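PDB 2P5V: transcriptional regulator, LRP/AsnC family from Neisseria meningitidis, which probably binds specific DNA sequences as a global regulator of transcription, and binds calcium ions. Local coordinates for residues L25-L30 with P40-L45; A114-M119 with S123-D128; C101-L104 with D109-L112. One frame throughout, in Å; residues are numbered along the deposited sequence.

Contact 1. Residues L25-L30 with P40-L45; sequences LTNVEL and PCLRRL
N27 and L42 meet where the first turn of helix 27-33 faces helix 38-50, and the contact is made almost wholly by side chains, with no hydrogen bond between the two segments. The amide of N27 packs on the aliphatic side chain of L42. N27 CG is anti to the backbone N (chi1 -166°), which carries the amide to helix 38-50; there the two side chains cross at about a right angle. L42 CD1 lies 3.4 Å from N27 OD1, and L42 CB sits 3.5 Å from N27 ND2, so both ends of the amide rest on the leucine. The polar bond of the amide goes to P38, just before segment 40-45: ND2 donates to its carbonyl oxygen, which ties the start of one helix to the start of the next. N27 itself follows T26, the N-cap of helix 27-33, which forms a capping box with E29 through two weak bonds.

The apolar packing lies deeper. C41 SG comes 3.8 Å from L30 CG and 3.7 Å from N27 OD1, thus bridging the two parts of the contact. One turn further along helix 38-50, L45 CD2 meets L30 CD2 at 3.7 Å, methyl against methyl.

Helices 27-33 and 38-50, joined by a short turn, are the two helices of the helix-turn-helix, the second probably the DNA-recognition helix, as in relatives. Helix 10-21 closes the apolar side, with V18 and L19 against L30, and L19 also against L45, while L36 of the connecting turn packs on C41.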
loop_
_atom_site.group_PDB
_atom_site.type_symbol
_atom_site.label_atom_id
_atom_site.label_comp_id
_atom_site.label_asym_id
_atom_site.label_seq_id
_atom_site.Cartn_x
_atom_site.Cartn_y
_atom_site.Cartn_z
ATOM N N LEU G 25 35.847 31.820 2.727
ATOM C CA LEU G 25 37.283 32.033 2.932
ATOM C C LEU G 25 37.863 32.885 1.806
ATOM O O LEU G 25 37.588 32.638 0.638
ATOM C CB LEU G 25 38.035 30.699 2.974
ATOM C CG LEU G 25 37.771 29.766 4.156
ATOM C CD1 LEU G 25 38.469 28.434 3.920
ATOM C CD2 LEU G 25 38.222 30.391 5.472
ATOM N N THR G 26 38.683 33.875 2.143
ATOM C CA THR G 26 39.403 34.627 1.112
ATOM C C THR G 26 40.373 33.684 0.406
ATOM O O THR G 26 40.524 32.529 0.810
ATOM C CB THR G 26 40.182 35.826 1.696
ATOM O OG1 THR G 26 41.003 35.383 2.781
ATOM C CG2 THR G 26 39.228 36.900 2.193
ATOM N N ASN G 27 41.026 34.170 -0.647
ATOM C CA ASN G 27 42.033 33.376 -1.344
ATOM C C ASN G 27 43.218 33.088 -0.426
ATOM O O ASN G 27 43.704 31.958 -0.377
ATOM C CB ASN G 27 42.508 34.074 -2.627
ATOM C CG ASN G 27 43.295 33.141 -3.548
ATOM O OD1 ASN G 27 42.824 32.052 -3.896
ATOM N ND2 ASN G 27 44.494 33.566 -3.947
ATOM N N VAL G 28 43.668 34.108 0.308
ATOM C CA VAL G 28 44.786 33.955 1.247
ATOM C C VAL G 28 44.491 32.925 2.337
ATOM O O VAL G 28 45.373 32.157 2.722
ATOM C CB VAL G 28 45.182 35.297 1.913
ATOM C CG1 VAL G 28 45.826 36.230 0.897
ATOM C CG2 VAL G 28 43.977 35.956 2.580
ATOM N N GLU G 29 43.253 32.907 2.824
ATOM C CA GLU G 29 42.826 31.918 3.812
ATOM C C GLU G 29 42.806 30.525 3.198
ATOM O O GLU G 29 43.431 29.600 3.718
ATOM C CB GLU G 29 41.445 32.280 4.359
ATOM C CG GLU G 29 41.465 33.503 5.277
ATOM C CD GLU G 29 40.077 34.067 5.559
ATOM O OE1 GLU G 29 39.077 33.344 5.367
ATOM O OE2 GLU G 29 39.990 35.240 5.977
ATOM N N LEU G 30 42.095 30.399 2.078
ATOM C CA LEU G 30 41.978 29.139 1.332
ATOM C C LEU G 30 43.343 28.545 0.985
ATOM O O LEU G 30 43.577 27.352 1.196
ATOM C CB LEU G 30 41.161 29.364 0.048
ATOM C CG LEU G 30 41.038 28.209 -0.953
ATOM C CD1 LEU G 30 40.350 27.018 -0.319
ATOM C CD2 LEU G 30 40.291 28.663 -2.202
ATOM N N PRO G 40 48.713 30.440 -7.636
ATOM C CA PRO G 40 48.283 29.129 -8.141
ATOM C C PRO G 40 46.939 28.697 -7.573
ATOM O O PRO G 40 46.072 28.248 -8.321
ATOM C CB PRO G 40 49.395 28.174 -7.681
ATOM C CG PRO G 40 50.151 28.903 -6.635
ATOM C CD PRO G 40 50.002 30.361 -6.928
ATOM N N CYS G 41 46.776 28.846 -6.262
ATOM C CA CYS G 41 45.525 28.525 -5.587
ATOM C C CYS G 41 44.323 29.199 -6.249
ATOM O O CYS G 41 43.282 28.570 -6.446
ATOM C CB CYS G 41 45.595 28.953 -4.125
ATOM S SG CYS G 41 44.072 28.649 -3.216
ATOM N N LEU G 42 44.474 30.480 -6.572
ATOM C CA LEU G 42 43.429 31.255 -7.245
ATOM C C LEU G 42 43.183 30.738 -8.662
ATOM O O LEU G 42 42.042 30.715 -9.126
ATOM C CB LEU G 42 43.829 32.736 -7.306
ATOM C CG LEU G 42 42.758 33.759 -7.686
ATOM C CD1 LEU G 42 41.777 33.952 -6.535
ATOM C CD2 LEU G 42 43.407 35.079 -8.071
ATOM N N ARG G 43 44.252 30.336 -9.348
ATOM C CA ARG G 43 44.124 29.777 -10.691
ATOM C C ARG G 43 43.357 28.459 -10.647
ATOM O O ARG G 43 42.462 28.231 -11.465
ATOM C CB ARG G 43 45.495 29.564 -11.351
ATOM C CG ARG G 43 45.417 28.924 -12.745
ATOM C CD ARG G 43 46.763 28.879 -13.456
ATOM N NE ARG G 43 47.707 27.936 -12.843
ATOM C CZ ARG G 43 48.817 28.266 -12.176
ATOM N NH1 ARG G 43 49.174 29.540 -12.001
ATOM N NH2 ARG G 43 49.588 27.304 -11.675
ATOM N N ARG G 44 43.710 27.605 -9.685
ATOM C CA ARG G 44 43.080 26.296 -9.542
ATOM C C ARG G 44 41.592 26.427 -9.230
ATOM O O ARG G 44 40.773 25.727 -9.815
ATOM C CB ARG G 44 43.756 25.481 -8.445
ATOM C CG ARG G 44 45.208 25.158 -8.710
ATOM C CD ARG G 44 45.873 24.562 -7.483
ATOM N NE ARG G 44 45.899 23.106 -7.543
ATOM C CZ ARG G 44 46.798 22.391 -8.216
ATOM N NH1 ARG G 44 47.771 22.979 -8.903
ATOM N NH2 ARG G 44 46.725 21.070 -8.205
ATOM N N LEU G 45 41.252 27.321 -8.308
ATOM C CA LEU G 45 39.853 27.580 -7.961
ATOM C C LEU G 45 39.053 28.087 -9.167
ATOM O O LEU G 45 37.919 27.658 -9.397
ATOM C CB LEU G 45 39.770 28.597 -6.821
ATOM C CG LEU G 45 38.372 28.956 -6.328
ATOM C CD1 LEU G 45 37.610 27.694 -5.950
ATOM C CD2 LEU G 45 38.452 29.923 -5.158
#

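Contact 2. Residues A114-M119 with S123-D128; sequences AFFTDM and SHFVLD
A strand-to-helix turn of the Lrp/AsnC ligand-binding domain brings F116, at the end of strand 110-116, against F125 of helix 119-130. The two side chains cross at about a right angle, their ring planes inclined at 42° and their centroids 5.3 Å apart. The far end of the F116 ring does the touching: CZ reaches F125 CD2 at 3.4 Å, and CE1 lies 3.4 Å from F125 CB. With CG anti to the backbone N (chi1 173°), the F125 side chain points from the helix to the sheet. There I74 and V98 pack on F125, while edge-to-face partners extend the cluster, W95 to F125 and F122 to F116.

Nearer the turn the link is polar. S123 N donates to M119 O at 2.8 Å, a first-turn bond of the helix, whose N-cap, D118, accepts from A121 N through OD1. S123 OG is satisfied by L145 O of a third subunit, and selenomethionine M119 packs on its counterpart there.

Chemically, then, the contact is divided: a buried aromatic cluster joins the helix to the sheet without polar bonds, while the backbone bond belongs to the first turn of the helix and the serine hydroxyl serves the subunit interface.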
loop_
_atom_site.group_PDB
_atom_site.type_symbol
_atom_site.label_atom_id
_atom_site.label_comp_id
_atom_site.label_asym_id
_atom_site.label_seq_id
_atom_site.Cartn_x
_atom_site.Cartn_y
_atom_site.Cartn_z
ATOM N N ALA G 114 10.041 21.122 1.831
ATOM C CA ALA G 114 9.511 22.478 2.036
ATOM C C ALA G 114 9.507 22.893 3.499
ATOM O O ALA G 114 9.444 22.054 4.391
ATOM C CB ALA G 114 8.102 22.591 1.471
ATOM N N PHE G 115 9.549 24.203 3.733
ATOM C CA PHE G 115 9.612 24.740 5.083
ATOM C C PHE G 115 8.461 25.679 5.380
ATOM O O PHE G 115 8.081 26.494 4.536
ATOM C CB PHE G 115 10.924 25.480 5.273
ATOM C CG PHE G 115 12.042 24.608 5.748
ATOM C CD1 PHE G 115 12.215 24.363 7.104
ATOM C CD2 PHE G 115 12.928 24.043 4.850
ATOM C CE1 PHE G 115 13.266 23.574 7.555
ATOM C CE2 PHE G 115 13.979 23.245 5.298
ATOM C CZ PHE G 115 14.147 23.021 6.653
ATOM N N PHE G 116 7.919 25.562 6.592
ATOM C CA PHE G 116 6.795 26.391 7.043
ATOM C C PHE G 116 6.972 26.722 8.494
ATOM O O PHE G 116 7.743 26.059 9.194
ATOM C CB PHE G 116 5.470 25.657 6.828
ATOM C CG PHE G 116 5.250 25.240 5.410
ATOM C CD1 PHE G 116 4.558 26.060 4.531
ATOM C CD2 PHE G 116 5.781 24.055 4.944
ATOM C CE1 PHE G 116 4.384 25.683 3.208
ATOM C CE2 PHE G 116 5.609 23.669 3.631
ATOM C CZ PHE G 116 4.911 24.484 2.758
ATOM N N THR G 117 6.285 27.766 8.943
ATOM C CA THR G 117 6.326 28.158 10.351
ATOM C C THR G 117 5.611 27.129 11.210
ATOM O O THR G 117 6.091 26.763 12.282
ATOM C CB THR G 117 5.675 29.525 10.603
ATOM O OG1 THR G 117 4.315 29.480 10.170
ATOM C CG2 THR G 117 6.416 30.635 9.861
ATOM N N ASP G 118 4.464 26.665 10.728
ATOM C CA ASP G 118 3.640 25.717 11.465
ATOM C C ASP G 118 2.617 25.057 10.533
ATOM O O ASP G 118 2.621 25.297 9.320
ATOM C CB ASP G 118 2.964 26.429 12.644
ATOM C CG ASP G 118 2.200 27.676 12.218
ATOM O OD1 ASP G 118 1.571 27.671 11.141
ATOM O OD2 ASP G 118 2.238 28.665 12.967
HETATM N N MSE G 119 1.764 24.211 11.106
HETATM C CA MSE G 119 0.792 23.430 10.336
HETATM C C MSE G 119 -0.263 24.284 9.629
HETATM O O MSE G 119 -0.742 23.905 8.564
HETATM C CB MSE G 119 0.096 22.401 11.241
HETATM C CG MSE G 119 -0.747 21.379 10.496
HETATM SE SE MSE G 119 0.288 20.407 9.146
HETATM C CE MSE G 119 1.573 19.504 10.331
ATOM N N SER G 123 -0.989 24.044 5.826
ATOM C CA SER G 123 -2.336 23.841 5.369
ATOM C C SER G 123 -2.766 24.840 4.286
ATOM O O SER G 123 -3.389 24.449 3.307
ATOM C CB SER G 123 -3.281 23.921 6.555
ATOM O OG SER G 123 -4.612 23.868 6.097
ATOM N N HIS G 124 -2.443 26.116 4.469
ATOM C CA HIS G 124 -2.773 27.135 3.464
ATOM C C HIS G 124 -2.060 26.861 2.148
ATOM O O HIS G 124 -2.663 26.949 1.077
ATOM C CB HIS G 124 -2.420 28.543 3.955
ATOM C CG HIS G 124 -3.541 29.227 4.665
ATOM N ND1 HIS G 124 -3.692 29.189 6.036
ATOM C CD2 HIS G 124 -4.574 29.963 4.194
ATOM C CE1 HIS G 124 -4.765 29.879 6.378
ATOM N NE2 HIS G 124 -5.319 30.358 5.279
ATOM N N PHE G 125 -0.771 26.550 2.232
ATOM C CA PHE G 125 0.002 26.205 1.043
ATOM C C PHE G 125 -0.612 25.021 0.300
ATOM O O PHE G 125 -0.975 25.126 -0.866
ATOM C CB PHE G 125 1.448 25.884 1.413
ATOM C CG PHE G 125 2.253 25.371 0.268
ATOM C CD1 PHE G 125 2.531 26.193 -0.812
ATOM C CD2 PHE G 125 2.703 24.061 0.242
ATOM C CE1 PHE G 125 3.259 25.731 -1.887
ATOM C CE2 PHE G 125 3.442 23.588 -0.838
ATOM C CZ PHE G 125 3.719 24.424 -1.899
ATOM N N VAL G 126 -0.739 23.901 0.998
ATOM C CA VAL G 126 -1.290 22.676 0.419
ATOM C C VAL G 126 -2.689 22.887 -0.201
ATOM O O VAL G 126 -2.898 22.632 -1.392
ATOM C CB VAL G 126 -1.341 21.565 1.493
ATOM C CG1 VAL G 126 -2.213 20.416 1.048
ATOM C CG2 VAL G 126 0.075 21.087 1.807
ATOM N N LEU G 127 -3.630 23.377 0.599
ATOM C CA LEU G 127 -5.023 23.510 0.150
ATOM C C LEU G 127 -5.211 24.566 -0.942
ATOM O O LEU G 127 -5.958 24.336 -1.894
ATOM C CB LEU G 127 -5.960 23.826 1.327
ATOM C CG LEU G 127 -6.158 22.745 2.406
ATOM C CD1 LEU G 127 -7.415 23.046 3.238
ATOM C CD2 LEU G 127 -6.245 21.341 1.821
ATOM N N ASP G 128 -4.544 25.714 -0.799
ATOM C CA ASP G 128 -4.748 26.842 -1.714
ATOM C C ASP G 128 -3.765 26.861 -2.893
ATOM O O ASP G 128 -4.108 27.365 -3.953
ATOM C CB ASP G 128 -4.672 28.181 -0.970
ATOM C CG ASP G 128 -5.476 28.186 0.314
ATOM O OD1 ASP G 128 -6.383 27.340 0.461
ATOM O OD2 ASP G 128 -5.191 29.036 1.182
#

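Contact 3. Residues C101-L104 with D109-L112; sequences CFAL and DYLL. With CA (calcium ion), chain B.
F102 and L111 form the hydrogen-bonded pair of this antiparallel ladder: L111 N donates to F102 O at 2.8 Å, in the carbonyl plane, and F102 N returns a bond to L111 O at 2.9 Å. A longer bond, L104 N to D109 O at 3.2 Å, closes the ladder toward the turn; its donor stands 45° out of the carbonyl plane. C101 with L112 and A103 with Y110 are the non-hydrogen-bonded pairs.

On the face of C101, A103, Y110 and L112, C101 SG lies anti to the backbone N (chi1 178°), which brings it 3.6 Å from L112 CD1 and, obliquely to the Y110 ring, 3.9 Å from Y110 CD1. A103 CB lies 3.8 Å from Y110 CE1. L104, at the end of the ladder, slants across L111, its CD1 3.6 Å from L111 CB.

In the next shell, V92 and F88 of helix 84-94 pack on the face of C101, V92 against C101 and L112, F88 against Y110 and L112; F73 of a second subunit packs on F102, L104 and L111.

Beside the turn, D109 OD1 binds calcium at 2.4 Å, together with E107 O and OD2 of D138 from a fifth subunit, while D109 OD2 accepts from I78 N, which would help hold the carboxylate in place for the metal. The whole is a beta hairpin of the Lrp/AsnC alpha-beta domain, whose sheet continues through strand 98-104 into the second subunit and whose turn holds an intersubunit calcium site.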
loop_
_atom_site.group_PDB
_atom_site.type_symbol
_atom_site.label_atom_id
_atom_site.label_comp_id
_atom_site.label_asym_id
_atom_site.label_seq_id
_atom_site.Cartn_x
_atom_site.Cartn_y
_atom_site.Cartn_z
ATOM N N CYS G 101 12.732 19.761 -5.338
ATOM C CA CYS G 101 11.724 18.945 -5.986
ATOM C C CYS G 101 12.444 18.003 -6.935
ATOM O O CYS G 101 13.206 18.445 -7.796
ATOM C CB CYS G 101 10.752 19.825 -6.768
ATOM S SG CYS G 101 9.505 18.896 -7.665
ATOM N N PHE G 102 12.212 16.710 -6.769
ATOM C CA PHE G 102 12.786 15.711 -7.659
ATOM C C PHE G 102 11.720 14.809 -8.242
ATOM O O PHE G 102 10.828 14.364 -7.518
ATOM C CB PHE G 102 13.756 14.832 -6.888
ATOM C CG PHE G 102 14.850 15.588 -6.235
ATOM C CD1 PHE G 102 15.977 15.954 -6.956
ATOM C CD2 PHE G 102 14.755 15.953 -4.904
ATOM C CE1 PHE G 102 16.990 16.654 -6.354
ATOM C CE2 PHE G 102 15.777 16.655 -4.296
ATOM C CZ PHE G 102 16.888 17.009 -5.022
ATOM N N ALA G 103 11.826 14.536 -9.541
ATOM C CA ALA G 103 11.131 13.411 -10.145
ATOM C C ALA G 103 11.894 12.143 -9.752
ATOM O O ALA G 103 13.103 12.071 -9.965
ATOM C CB ALA G 103 11.075 13.557 -11.664
ATOM N N LEU G 104 11.188 11.155 -9.187
ATOM C CA LEU G 104 11.819 9.930 -8.675
ATOM C C LEU G 104 11.376 8.695 -9.437
ATOM O O LEU G 104 10.404 8.730 -10.195
ATOM C CB LEU G 104 11.530 9.746 -7.178
ATOM C CG LEU G 104 11.974 10.880 -6.252
ATOM C CD1 LEU G 104 11.671 10.538 -4.791
ATOM C CD2 LEU G 104 13.448 11.209 -6.430
ATOM N N ASP G 109 5.734 10.342 -7.796
ATOM C CA ASP G 109 6.153 11.020 -9.032
ATOM C C ASP G 109 7.158 12.142 -8.764
ATOM O O ASP G 109 8.188 12.241 -9.439
ATOM C CB ASP G 109 4.946 11.605 -9.780
ATOM C CG ASP G 109 3.904 10.561 -10.105
ATOM O OD1 ASP G 109 4.205 9.364 -9.948
ATOM O OD2 ASP G 109 2.779 10.923 -10.499
ATOM N N TYR G 110 6.817 13.009 -7.812
ATOM C CA TYR G 110 7.684 14.095 -7.379
ATOM C C TYR G 110 7.806 14.119 -5.861
ATOM O O TYR G 110 6.799 14.006 -5.147
ATOM C CB TYR G 110 7.145 15.433 -7.861
ATOM C CG TYR G 110 7.145 15.585 -9.357
ATOM C CD1 TYR G 110 8.275 16.035 -10.024
ATOM C CD2 TYR G 110 6.014 15.288 -10.104
ATOM C CE1 TYR G 110 8.289 16.177 -11.391
ATOM C CE2 TYR G 110 6.012 15.430 -11.468
ATOM C CZ TYR G 110 7.154 15.877 -12.113
ATOM O OH TYR G 110 7.147 16.030 -13.477
ATOM N N LEU G 111 9.035 14.246 -5.369
ATOM C CA LEU G 111 9.267 14.476 -3.943
ATOM C C LEU G 111 9.733 15.902 -3.698
ATOM O O LEU G 111 10.739 16.329 -4.249
ATOM C CB LEU G 111 10.292 13.518 -3.387
ATOM C CG LEU G 111 10.452 13.655 -1.863
ATOM C CD1 LEU G 111 9.141 13.272 -1.080
ATOM C CD2 LEU G 111 11.644 12.832 -1.406
ATOM N N LEU G 112 8.995 16.614 -2.847
ATOM C CA LEU G 112 9.251 18.005 -2.528
ATOM C C LEU G 112 9.700 18.130 -1.076
ATOM O O LEU G 112 9.227 17.406 -0.204
ATOM C CB LEU G 112 7.995 18.840 -2.749
ATOM C CG LEU G 112 7.564 19.124 -4.195
ATOM C CD1 LEU G 112 7.303 17.848 -4.971
ATOM C CD2 LEU G 112 6.323 19.999 -4.191
HETATM CA CA CA B . 3.281 7.280 -9.307
#

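From the N terminus, contact 1 comes first, closing the short loop between helices 27-33 and 38-50 within the DNA-binding domain. The chain then passes through strand 54-61 to the ligand-binding domain, where contact 3 closes the hairpin turn between strands 98-104 and 110-116. Contact 2 follows at once, closing the turn from the end of strand 110-116 into helix 119-130. The three loops lie in series; none nests or crosses. Contacts 2 and 3 share strand 110-116, with centres about 18 Å apart, and join neighbouring strands and a helix around one sheet. Contact 1 lies on the opposite side of the chain's centre, its own centre about 42 Å from that of contact 2.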